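Local coordinates for polyphosphate kinase (Porphyromonas gingivalis, PDB 2O8R), which probably catalyses the reversible transfer of the terminal phosphate of ATP onto a growing chain of inorganic polyphosphate, at residues I645-I648 with Q649-N653; N311-A314 with P315-E318. The protein carries 3 engineered substitutions. All blocks are in the same frame, centred on the assembly; numbering follows the deposited sequence.

Contact 1. Residues I645-I648 with Q649-N653; sequences ILEI and QLRDN
R651 folds its side chain back over the last turn of helix 636-651, against E647 and I648. Its CB lies 3.3 Å from O of E647 and close to O of I648. CG leaves CB anti to the backbone N (chi1 -155°), and a bend at chi3 (-45°) turns the chain toward the preceding turn. NE comes within 4.1 Å of O of E647, too far for a hydrogen bond. The guanidinium has one face over CA of I648, offset toward the rim of the group, and NH2 reaches CG1 of I648 at 4.1 Å. OE1 of E647 remains 4.5 Å from NH2 of R651, beyond a salt bridge, though the opposite charges may still attract.

The backbone bonding changes as the helix ends. N of Q649 bonds to O of I645 and N of L650 to O of L646, both at 2.9 Å, four residues back; N of R651 instead reaches O of I648, three back, from well above its carbonyl plane, and N of D652 bonds there weakly. OE1 of Q649 passes CD2 of L646 at 4.1 Å.

L646 and L650 lie on strand 538-543, I645 and I648 on helix 678-691. The Q649 amide is bonded at both ends, to K542 and E596, whereas the R651 guanidinium rests mainly on I648 and may gain weakly from the carbonyls at the helix end.

Contact 2. Residues N311-A314 with P315-E318; sequences NPFA and PRLE
N311 and R316 are joined by a hydrogen bond: ND2 of N311 donates to O of R316 at 2.7 Å, and the acceptor lies in the plane of the amide. The same ND2 makes a weak bond to OE1 of E318, whose carboxylate plane stands 81° from the amide. With CG anti to the backbone N (chi1 174°), N311 also brings OD1 to N of F313 at 2.8 Å, forming an Asx turn in which the N-H comes from above the carbonyl plane.

Among backbone bonds, N of R316 donates to O of F313 at 2.8 Å, closing a type II' beta turn with A314 and P315 at its corners.

F313 meets L317 and R316 through its ring. CD1 of L317 approaches CD2 of the ring at 3.8 Å. R316 runs beside F313 in the same direction, bringing NH2 obliquely near CD1 and CG, with the guanidinium plane inclined 60° to the ring. The ring also meets Y204 edge-to-face and touches I115.

The N311 side chain thus spans the two ends of the turn. OD1 accepts from a backbone N-H and ND2 donates to a carbonyl, which is consistent with the modelled amide orientation and would disfavour its flip.

How the contacts relate
Contacts 1 and 2 lie in separate parts of one chain, with centres 30 Å apart and nearest atoms about 17 Å apart. In sequence, contact 2 comes first, in the loop between strand 294-297 and helix 328-331, where it meets Y36 of helix 35-63 and I115 of strand 115-118. Contact 1 belongs to the phospholipase D-like C-terminal domain and lies closer to the predicted ATP site: the side chain of Q649 is about 9 Å from that of R570 and about 10 Å from that of H597. Contact 2 lies away from the annotated sites. Both are local arrangements of chain reversal or termination, one at a surface turn and one at a helix end.

Contact 1. Residues I645-I648 with Q649-N653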
loop_
_atom_site.group_PDB
_atom_site.type_symbol
_atom_site.label_atom_id
_atom_site.label_comp_id
_atom_site.label_asym_id
_atom_site.label_seq_id
_atom_site.Cartn_x
_atom_site.Cartn_y
_atom_site.Cartn_z
ATOM N N ILE A 645 2.152 19.414 -32.690
ATOM C CA ILE A 645 1.304 18.857 -31.645
ATOM C C ILE A 645 0.341 19.902 -31.087
ATOM O O ILE A 645 -0.882 19.685 -31.056
ATOM C CB ILE A 645 2.173 18.230 -30.530
ATOM C CG1 ILE A 645 2.765 16.904 -31.011
ATOM C CG2 ILE A 645 1.369 18.011 -29.254
ATOM C CD1 ILE A 645 4.048 16.535 -30.326
ATOM N N LEU A 646 0.880 21.049 -30.682
ATOM C CA LEU A 646 0.038 22.134 -30.188
ATOM C C LEU A 646 -0.978 22.591 -31.227
ATOM O O LEU A 646 -2.084 22.981 -30.874
ATOM C CB LEU A 646 0.889 23.309 -29.738
ATOM C CG LEU A 646 1.738 23.000 -28.512
ATOM C CD1 LEU A 646 2.464 24.239 -28.121
ATOM C CD2 LEU A 646 0.891 22.481 -27.347
ATOM N N GLU A 647 -0.604 22.531 -32.504
ATOM C CA GLU A 647 -1.519 22.881 -33.584
ATOM C C GLU A 647 -2.615 21.859 -33.658
ATOM O O GLU A 647 -3.791 22.215 -33.772
ATOM C CB GLU A 647 -0.801 22.994 -34.928
ATOM C CG GLU A 647 -0.107 24.328 -35.132
ATOM C CD GLU A 647 0.727 24.360 -36.384
ATOM O OE1 GLU A 647 0.423 23.585 -37.320
ATOM O OE2 GLU A 647 1.687 25.160 -36.431
ATOM N N ILE A 648 -2.243 20.586 -33.560
ATOM C CA ILE A 648 -3.260 19.542 -33.408
ATOM C C ILE A 648 -4.218 19.874 -32.256
ATOM O O ILE A 648 -5.432 19.787 -32.416
ATOM C CB ILE A 648 -2.648 18.162 -33.197
ATOM C CG1 ILE A 648 -1.730 17.826 -34.374
ATOM C CG2 ILE A 648 -3.747 17.130 -33.029
ATOM C CD1 ILE A 648 -1.187 16.428 -34.380
ATOM N N GLN A 649 -3.685 20.290 -31.108
ATOM C CA GLN A 649 -4.576 20.634 -30.011
ATOM C C GLN A 649 -5.510 21.791 -30.384
ATOM O O GLN A 649 -6.711 21.721 -30.122
ATOM C CB GLN A 649 -3.819 20.882 -28.698
ATOM C CG GLN A 649 -3.017 19.677 -28.211
ATOM C CD GLN A 649 -2.766 19.683 -26.709
ATOM O OE1 GLN A 649 -2.632 20.740 -26.090
ATOM N NE2 GLN A 649 -2.699 18.493 -26.117
ATOM N N LEU A 650 -4.979 22.825 -31.034
ATOM C CA LEU A 650 -5.793 24.003 -31.397
ATOM C C LEU A 650 -6.777 23.724 -32.518
ATOM O O LEU A 650 -7.648 24.548 -32.792
ATOM C CB LEU A 650 -4.919 25.191 -31.793
ATOM C CG LEU A 650 -4.170 25.891 -30.667
ATOM C CD1 LEU A 650 -3.287 26.934 -31.306
ATOM C CD2 LEU A 650 -5.133 26.506 -29.632
ATOM N N ARG A 651 -6.626 22.562 -33.153
ATOM C CA ARG A 651 -7.482 22.130 -34.249
ATOM C C ARG A 651 -8.611 21.229 -33.737
ATOM O O ARG A 651 -9.606 21.027 -34.452
ATOM C CB ARG A 651 -6.645 21.393 -35.300
ATOM C CG ARG A 651 -7.202 21.401 -36.723
ATOM C CD ARG A 651 -6.327 20.567 -37.675
ATOM N NE ARG A 651 -4.905 20.845 -37.469
ATOM C CZ ARG A 651 -3.922 20.004 -37.776
ATOM N NH1 ARG A 651 -4.200 18.821 -38.313
ATOM N NH2 ARG A 651 -2.661 20.339 -37.541
ATOM N N ASP A 652 -8.452 20.706 -32.508
ATOM C CA ASP A 652 -9.447 19.831 -31.857
ATOM C C ASP A 652 -10.848 20.403 -31.889
ATOM O O ASP A 652 -11.104 21.460 -31.307
ATOM C CB ASP A 652 -9.087 19.570 -30.392
ATOM C CG ASP A 652 -10.045 18.569 -29.707
ATOM O OD1 ASP A 652 -9.572 17.501 -29.297
ATOM O OD2 ASP A 652 -11.264 18.826 -29.578
ATOM N N ASN A 653 -11.754 19.692 -32.548
ATOM C CA ASN A 653 -13.181 20.046 -32.524
ATOM C C ASN A 653 -14.086 19.053 -31.794
ATOM O O ASN A 653 -15.303 19.114 -31.971
ATOM C CB ASN A 653 -13.716 20.227 -33.947
ATOM C CG ASN A 653 -13.275 19.124 -34.886
ATOM O OD1 ASN A 653 -12.898 18.037 -34.460
ATOM N ND2 ASN A 653 -13.317 19.401 -36.176
#

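Contact 2. Residues N311-A314 with P315-E318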
loop_
_atom_site.group_PDB
_atom_site.type_symbol
_atom_site.label_atom_id
_atom_site.label_comp_id
_atom_site.label_asym_id
_atom_site.label_seq_id
_atom_site.Cartn_x
_atom_site.Cartn_y
_atom_site.Cartn_z
ATOM N N ASN A 311 -16.614 -2.971 -13.937
ATOM C CA ASN A 311 -17.105 -3.234 -15.282
ATOM C C ASN A 311 -16.916 -4.711 -15.592
ATOM O O ASN A 311 -15.830 -5.114 -16.013
ATOM C CB ASN A 311 -16.339 -2.397 -16.302
ATOM C CG ASN A 311 -16.704 -2.728 -17.754
ATOM O OD1 ASN A 311 -17.604 -3.525 -18.042
ATOM N ND2 ASN A 311 -15.997 -2.099 -18.678
ATOM N N PRO A 312 -17.981 -5.519 -15.420
ATOM C CA PRO A 312 -17.934 -6.946 -15.695
ATOM C C PRO A 312 -17.822 -7.291 -17.179
ATOM O O PRO A 312 -17.834 -8.467 -17.523
ATOM C CB PRO A 312 -19.274 -7.440 -15.165
ATOM C CG PRO A 312 -20.162 -6.292 -15.326
ATOM C CD PRO A 312 -19.320 -5.114 -14.966
ATOM N N PHE A 313 -17.719 -6.296 -18.054
ATOM C CA PHE A 313 -17.465 -6.587 -19.458
ATOM C C PHE A 313 -16.054 -6.229 -19.871
ATOM O O PHE A 313 -15.833 -5.591 -20.888
ATOM C CB PHE A 313 -18.521 -5.959 -20.345
ATOM C CG PHE A 313 -19.868 -6.545 -20.124
ATOM C CD1 PHE A 313 -20.130 -7.850 -20.503
ATOM C CD2 PHE A 313 -20.855 -5.828 -19.481
ATOM C CE1 PHE A 313 -21.361 -8.417 -20.279
ATOM C CE2 PHE A 313 -22.095 -6.388 -19.258
ATOM C CZ PHE A 313 -22.346 -7.684 -19.653
ATOM N N ALA A 314 -15.113 -6.697 -19.058
ATOM C CA ALA A 314 -13.679 -6.528 -19.257
ATOM C C ALA A 314 -13.343 -5.300 -20.088
ATOM O O ALA A 314 -13.629 -4.199 -19.613
ATOM C CB ALA A 314 -13.032 -7.811 -19.775
ATOM N N PRO A 315 -12.802 -5.459 -21.330
ATOM C CA PRO A 315 -12.268 -4.268 -22.010
ATOM C C PRO A 315 -13.320 -3.473 -22.784
ATOM O O PRO A 315 -13.026 -2.413 -23.320
ATOM C CB PRO A 315 -11.224 -4.846 -22.974
ATOM C CG PRO A 315 -11.462 -6.333 -23.016
ATOM C CD PRO A 315 -12.679 -6.640 -22.198
ATOM N N ARG A 316 -14.536 -3.989 -22.821
ATOM C CA ARG A 316 -15.645 -3.347 -23.499
ATOM C C ARG A 316 -16.208 -2.285 -22.564
ATOM O O ARG A 316 -15.815 -2.217 -21.401
ATOM C CB ARG A 316 -16.699 -4.404 -23.836
ATOM C CG ARG A 316 -17.238 -4.323 -25.247
ATOM C CD ARG A 316 -17.736 -5.685 -25.723
ATOM N NE ARG A 316 -18.512 -6.386 -24.702
ATOM C CZ ARG A 316 -19.775 -6.106 -24.378
ATOM N NH1 ARG A 316 -20.429 -5.118 -24.987
ATOM N NH2 ARG A 316 -20.386 -6.809 -23.430
ATOM N N LEU A 317 -17.106 -1.449 -23.078
ATOM C CA LEU A 317 -17.673 -0.298 -22.328
ATOM C C LEU A 317 -16.663 0.785 -21.840
ATOM O O LEU A 317 -16.988 1.588 -20.960
ATOM C CB LEU A 317 -18.581 -0.780 -21.169
ATOM C CG LEU A 317 -19.625 -1.872 -21.441
ATOM C CD1 LEU A 317 -20.577 -2.155 -20.237
ATOM C CD2 LEU A 317 -20.418 -1.513 -22.671
ATOM N N GLU A 318 -15.465 0.822 -22.430
ATOM C CA GLU A 318 -14.384 1.738 -22.013
ATOM C C GLU A 318 -13.334 1.931 -23.117
ATOM O O GLU A 318 -12.885 0.959 -23.715
ATOM C CB GLU A 318 -13.705 1.209 -20.752
ATOM C CG GLU A 318 -13.043 -0.160 -20.926
ATOM C CD GLU A 318 -12.463 -0.715 -19.643
ATOM O OE1 GLU A 318 -12.970 -0.367 -18.546
ATOM O OE2 GLU A 318 -11.505 -1.516 -19.739
#